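Local structure of nisin leader peptide-processing serine protease NisP (Lactococcus lactis subsp. lactis, 4MZD) at residues Y88-K93 / P166-N171; Y215-N220 / N480-V485. The protein processes the leader peptide of the lantibiotic nisin, probably as a serine-type endopeptidase of the subtilisin family, this chain being its protease part. All blocks are in the same frame, centred on the assembly; numbering follows the deposited sequence.

Contact 1 (Y88-K93 / P166-N171); sequences YQPSKK and PGITVN
P90 and I168 make the apolar half of this contact, their side chains crossing at about a right angle. CB of P90 lies 4.1 Å from CD1 of I168, and the proline CG is just as near to the isoleucine CG1. The isoleucine reaches the ring because CG1 stands anti to the backbone N (chi1 -156°) and its chain runs on extended to CD1. K92 and T169 also cross near a right angle: CD of K92 passes 4.1 Å from OG1 of T169. A bend at chi2 (-57°) turns the lysine chain toward the 166-171 backbone, where NZ stands 4.0 Å from O of G167, too far for a direct bond. Water closes that gap. One molecule accepts from NZ of K92 and donates to O of G167; a second accepts from the same NZ and lies beside OG1 of T169. A third water takes the N-H of T169 and donates to O of S91, and a fourth, donating to O of K92, sits 2.7 Å from OG1 of T169. At the other end Q89 is held within its own segment, NE2 donating to O of P90 on a lone pair in the carbonyl plane (2.9 Å), and NE2 reaches O of P166 through water. No hydrogen bond joins the segments directly. Beneath this hydrated seam, helix 356-370 supports P90 through L365 and I168 through A364, and helix 147-156 packs on I168 through I155; T169 pairs with V96, so the contact joins the loop into strand 95-100 to 169-174, its parallel neighbour in the central sheet of the subtilisin-like fold.

Contact 2 (Y215-N220 / N480-V485); sequences YDDGTN and NSRGAV
R482 lays its side chain over Y215 and carries its guanidinium on to the turn beyond. CD of R482 sits over the ring centre of Y215, 3.5 Å from the centroid and 13° off the normal, a CH-pi contact. A bend at chi3 (66°) brings the guanidinium nearly parallel to the ring but displaced over its CD2-CE2 side, the planes 18° apart, with CD2 of Y215 beneath the guanidinium centre. Its far edge is gripped: NH2 donates in plane to OG1 of T219 at 2.8 Å, with a weak bond to O of N220, while NH1 forms a salt bridge to OD2 of D217 at 3.0 Å, the carboxylate turned steeply against the guanidinium. Behind these acceptors, OD1 of D217 accepts from OG1 (2.7 Å) and from the backbone N (2.9 Å) of T219, fixing carboxylate and hydroxyl together. NE of R482 has its own salt bridge to D221, whose other carboxylate oxygen bonds the Y215 hydroxyl. The arginine projects from a type II turn, 481-484, leading toward strand 486-487. D217 sits in a type I turn, 215-218, and its OD1 closes an Asx turn onto T219 N, on the loop between strand 214-215 and helix 222-238.

In the fold
Both contacts lie at the surface, on opposite sides of the chain's centre; their own centres are about 40 Å apart and they share no residues. Contact 1 joins the loop before strand 95-100 to the segment leading into strand 169-174, whereas contact 2 ties the loop before helix 222-238 to the tail entering strand 486-487. Strands 95-100, 169-174 and 486-487 all belong to the mixed central sheet, the last pairing antiparallel with 200-210. The chemistry differs accordingly: contact 1 has a buried isoleucine beneath polar groups bridged by water, while contact 2 relies on direct charged and polar bonds over an aromatic face. Neither adjoins the predicted charge-relay residues D100, H147 and S353.

Contact 1 (Y88-K93 / P166-N171)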
loop_
_atom_site.group_PDB
_atom_site.type_symbol
_atom_site.label_atom_id
_atom_site.label_comp_id
_atom_site.label_asym_id
_atom_site.label_seq_id
_atom_site.Cartn_x
_atom_site.Cartn_y
_atom_site.Cartn_z
ATOM N N TYR A 88 14.887 17.662 -3.426
ATOM C CA TYR A 88 15.710 16.471 -3.595
ATOM C C TYR A 88 15.357 15.649 -4.832
ATOM O O TYR A 88 14.186 15.399 -5.111
ATOM C CB TYR A 88 15.630 15.573 -2.351
ATOM C CG TYR A 88 16.645 14.466 -2.413
ATOM C CD1 TYR A 88 17.991 14.747 -2.242
ATOM C CD2 TYR A 88 16.272 13.153 -2.684
ATOM C CE1 TYR A 88 18.942 13.763 -2.331
ATOM C CE2 TYR A 88 17.220 12.151 -2.769
ATOM C CZ TYR A 88 18.557 12.467 -2.591
ATOM O OH TYR A 88 19.526 11.497 -2.676
ATOM N N GLN A 89 16.389 15.222 -5.554
ATOM C CA GLN A 89 16.250 14.337 -6.706
ATOM C C GLN A 89 17.011 13.047 -6.426
ATOM O O GLN A 89 18.217 13.081 -6.202
ATOM C CB GLN A 89 16.826 15.012 -7.955
ATOM C CG GLN A 89 17.184 14.055 -9.075
ATOM C CD GLN A 89 15.974 13.371 -9.655
ATOM O OE1 GLN A 89 14.951 14.010 -9.907
ATOM N NE2 GLN A 89 16.077 12.064 -9.869
ATOM N N PRO A 90 16.315 11.899 -6.439
ATOM C CA PRO A 90 16.987 10.646 -6.079
ATOM C C PRO A 90 17.957 10.129 -7.134
ATOM O O PRO A 90 17.818 10.390 -8.333
ATOM C CB PRO A 90 15.824 9.662 -5.920
ATOM C CG PRO A 90 14.769 10.204 -6.842
ATOM C CD PRO A 90 14.885 11.698 -6.734
ATOM N N SER A 91 18.942 9.382 -6.653
ATOM C CA SER A 91 19.865 8.654 -7.503
ATOM C C SER A 91 19.204 7.391 -8.041
ATOM O O SER A 91 18.069 7.065 -7.691
ATOM C CB SER A 91 21.106 8.259 -6.708
ATOM O OG SER A 91 20.858 7.090 -5.939
ATOM N N LYS A 92 19.940 6.661 -8.872
ATOM C CA LYS A 92 19.459 5.400 -9.422
ATOM C C LYS A 92 19.733 4.213 -8.506
ATOM O O LYS A 92 19.386 3.079 -8.835
ATOM C CB LYS A 92 20.072 5.150 -10.800
ATOM C CG LYS A 92 19.626 6.140 -11.858
ATOM C CD LYS A 92 18.114 6.167 -11.995
ATOM C CE LYS A 92 17.694 6.901 -13.256
ATOM N NZ LYS A 92 16.218 6.969 -13.385
ATOM N N LYS A 93 20.358 4.461 -7.358
ATOM C CA LYS A 93 20.722 3.376 -6.451
ATOM C C LYS A 93 19.552 2.893 -5.588
ATOM O O LYS A 93 19.551 1.757 -5.118
ATOM C CB LYS A 93 21.886 3.800 -5.558
ATOM C CG LYS A 93 23.200 3.977 -6.284
ATOM C CD LYS A 93 24.314 4.318 -5.309
ATOM C CE LYS A 93 24.378 3.323 -4.154
ATOM N NZ LYS A 93 23.404 3.632 -3.063
ATOM N N PRO A 166 9.042 11.424 -8.219
ATOM C CA PRO A 166 8.967 11.211 -9.667
ATOM C C PRO A 166 10.231 10.575 -10.237
ATOM O O PRO A 166 11.340 11.064 -10.021
ATOM C CB PRO A 166 8.760 12.628 -10.216
ATOM C CG PRO A 166 8.062 13.344 -9.093
ATOM C CD PRO A 166 8.721 12.814 -7.850
ATOM N N GLY A 167 10.044 9.477 -10.958
ATOM C CA GLY A 167 11.131 8.800 -11.626
ATOM C C GLY A 167 11.962 7.864 -10.761
ATOM O O GLY A 167 12.880 7.220 -11.268
ATOM N N ILE A 168 11.665 7.767 -9.466
ATOM C CA ILE A 168 12.401 6.835 -8.621
ATOM C C ILE A 168 12.210 5.408 -9.139
ATOM O O ILE A 168 11.139 5.037 -9.610
ATOM C CB ILE A 168 12.009 6.981 -7.129
ATOM C CG1 ILE A 168 13.124 6.479 -6.216
ATOM C CG2 ILE A 168 10.674 6.298 -6.834
ATOM C CD1 ILE A 168 12.979 6.981 -4.790
ATOM N N THR A 169 13.257 4.601 -9.062
ATOM C CA THR A 169 13.205 3.258 -9.621
ATOM C C THR A 169 12.207 2.386 -8.873
ATOM O O THR A 169 12.189 2.361 -7.637
ATOM C CB THR A 169 14.597 2.607 -9.594
ATOM O OG1 THR A 169 15.506 3.439 -10.323
ATOM C CG2 THR A 169 14.571 1.237 -10.236
ATOM N N VAL A 170 11.368 1.687 -9.630
ATOM C CA VAL A 170 10.461 0.700 -9.055
ATOM C C VAL A 170 10.679 -0.666 -9.691
ATOM O O VAL A 170 10.860 -0.781 -10.914
ATOM C CB VAL A 170 8.979 1.120 -9.173
ATOM C CG1 VAL A 170 8.743 2.388 -8.381
ATOM C CG2 VAL A 170 8.558 1.288 -10.623
ATOM N N ASN A 171 10.680 -1.691 -8.842
ATOM C CA ASN A 171 10.766 -3.076 -9.271
ATOM C C ASN A 171 9.452 -3.764 -8.919
ATOM O O ASN A 171 8.824 -3.407 -7.926
ATOM C CB ASN A 171 11.966 -3.758 -8.618
ATOM C CG ASN A 171 13.285 -3.204 -9.125
ATOM O OD1 ASN A 171 13.525 -3.146 -10.328
ATOM N ND2 ASN A 171 14.130 -2.770 -8.210
HETATM O O HOH W 1 14.007 10.527 -10.660
HETATM O O HOH W 2 12.470 13.188 -8.745
HETATM O O HOH W 3 15.981 5.287 -8.435
HETATM O O HOH W 4 17.901 2.358 -11.074
HETATM O O HOH W 5 14.723 4.705 -12.754
HETATM O O HOH W 6 15.735 8.259 -10.555
#

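Contact 2 (Y215-N220 / N480-V485)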
loop_
_atom_site.group_PDB
_atom_site.type_symbol
_atom_site.label_atom_id
_atom_site.label_comp_id
_atom_site.label_asym_id
_atom_site.label_seq_id
_atom_site.Cartn_x
_atom_site.Cartn_y
_atom_site.Cartn_z
ATOM N N TYR A 215 -11.685 -21.283 15.036
ATOM C CA TYR A 215 -12.848 -21.366 14.174
ATOM C C TYR A 215 -13.560 -22.693 14.442
ATOM O O TYR A 215 -13.107 -23.498 15.260
ATOM C CB TYR A 215 -12.422 -21.283 12.716
ATOM C CG TYR A 215 -11.776 -19.969 12.340
ATOM C CD1 TYR A 215 -12.550 -18.857 12.058
ATOM C CD2 TYR A 215 -10.396 -19.847 12.260
ATOM C CE1 TYR A 215 -11.976 -17.658 11.705
ATOM C CE2 TYR A 215 -9.806 -18.645 11.908
ATOM C CZ TYR A 215 -10.604 -17.549 11.627
ATOM O OH TYR A 215 -10.056 -16.334 11.245
ATOM N N ASP A 216 -14.672 -22.928 13.754
ATOM C CA ASP A 216 -15.431 -24.160 13.947
ATOM C C ASP A 216 -14.568 -25.402 13.746
ATOM O O ASP A 216 -14.817 -26.439 14.360
ATOM C CB ASP A 216 -16.652 -24.208 13.022
ATOM C CG ASP A 216 -17.801 -23.351 13.523
ATOM O OD1 ASP A 216 -17.724 -22.852 14.666
ATOM O OD2 ASP A 216 -18.793 -23.190 12.779
ATOM N N ASP A 217 -13.553 -25.306 12.892
ATOM C CA ASP A 217 -12.712 -26.466 12.599
ATOM C C ASP A 217 -11.621 -26.694 13.645
ATOM O O ASP A 217 -10.813 -27.611 13.514
ATOM C CB ASP A 217 -12.112 -26.394 11.183
ATOM C CG ASP A 217 -11.095 -25.271 11.020
ATOM O OD1 ASP A 217 -10.730 -24.618 12.019
ATOM O OD2 ASP A 217 -10.649 -25.048 9.873
ATOM N N GLY A 218 -11.599 -25.855 14.675
ATOM C CA GLY A 218 -10.672 -26.031 15.780
ATOM C C GLY A 218 -9.333 -25.331 15.611
ATOM O O GLY A 218 -8.517 -25.318 16.536
ATOM N N THR A 219 -9.103 -24.751 14.437
ATOM C CA THR A 219 -7.823 -24.120 14.138
ATOM C C THR A 219 -7.939 -22.601 14.130
ATOM O O THR A 219 -9.018 -22.043 14.311
ATOM C CB THR A 219 -7.292 -24.563 12.762
ATOM O OG1 THR A 219 -8.089 -23.967 11.730
ATOM C CG2 THR A 219 -7.321 -26.086 12.633
ATOM N N ASN A 220 -6.814 -21.928 13.918
ATOM C CA ASN A 220 -6.840 -20.486 13.702
ATOM C C ASN A 220 -5.815 -20.110 12.633
ATOM O O ASN A 220 -5.317 -20.985 11.932
ATOM C CB ASN A 220 -6.656 -19.709 15.015
ATOM C CG ASN A 220 -5.336 -20.007 15.695
ATOM O OD1 ASN A 220 -4.300 -20.102 15.042
ATOM N ND2 ASN A 220 -5.367 -20.154 17.020
ATOM N N ASN A 480 -12.997 -11.790 2.403
ATOM C CA ASN A 480 -12.504 -11.863 3.769
ATOM C C ASN A 480 -12.454 -13.285 4.318
ATOM O O ASN A 480 -12.298 -13.469 5.516
ATOM C CB ASN A 480 -13.345 -10.979 4.695
ATOM C CG ASN A 480 -13.138 -9.502 4.437
ATOM O OD1 ASN A 480 -14.064 -8.794 4.031
ATOM N ND2 ASN A 480 -11.926 -9.027 4.674
ATOM N N SER A 481 -12.565 -14.294 3.453
ATOM C CA SER A 481 -12.398 -15.676 3.907
ATOM C C SER A 481 -10.983 -15.901 4.409
ATOM O O SER A 481 -10.059 -15.211 3.983
ATOM C CB SER A 481 -12.680 -16.667 2.778
ATOM O OG SER A 481 -14.041 -16.654 2.415
ATOM N N ARG A 482 -10.806 -16.874 5.299
ATOM C CA ARG A 482 -9.472 -17.195 5.777
ATOM C C ARG A 482 -8.545 -17.438 4.602
ATOM O O ARG A 482 -8.881 -18.180 3.674
ATOM C CB ARG A 482 -9.504 -18.431 6.667
ATOM C CG ARG A 482 -10.344 -18.257 7.905
ATOM C CD ARG A 482 -10.493 -19.579 8.626
ATOM N NE ARG A 482 -9.223 -20.052 9.159
ATOM C CZ ARG A 482 -9.050 -21.255 9.695
ATOM N NH1 ARG A 482 -10.069 -22.110 9.743
ATOM N NH2 ARG A 482 -7.864 -21.608 10.175
ATOM N N GLY A 483 -7.374 -16.817 4.651
ATOM C CA GLY A 483 -6.354 -17.033 3.645
ATOM C C GLY A 483 -6.435 -16.120 2.434
ATOM O O GLY A 483 -5.513 -16.113 1.622
ATOM N N ALA A 484 -7.516 -15.353 2.299
ATOM C CA ALA A 484 -7.672 -14.483 1.128
ATOM C C ALA A 484 -7.030 -13.116 1.351
ATOM O O ALA A 484 -7.453 -12.355 2.221
ATOM C CB ALA A 484 -9.139 -14.319 0.775
ATOM N N VAL A 485 -6.015 -12.802 0.549
ATOM C CA VAL A 485 -5.403 -11.479 0.555
ATOM C C VAL A 485 -6.113 -10.635 -0.494
ATOM O O VAL A 485 -6.356 -11.102 -1.613
ATOM C CB VAL A 485 -3.901 -11.568 0.235
ATOM C CG1 VAL A 485 -3.289 -10.183 0.069
ATOM C CG2 VAL A 485 -3.183 -12.347 1.323
#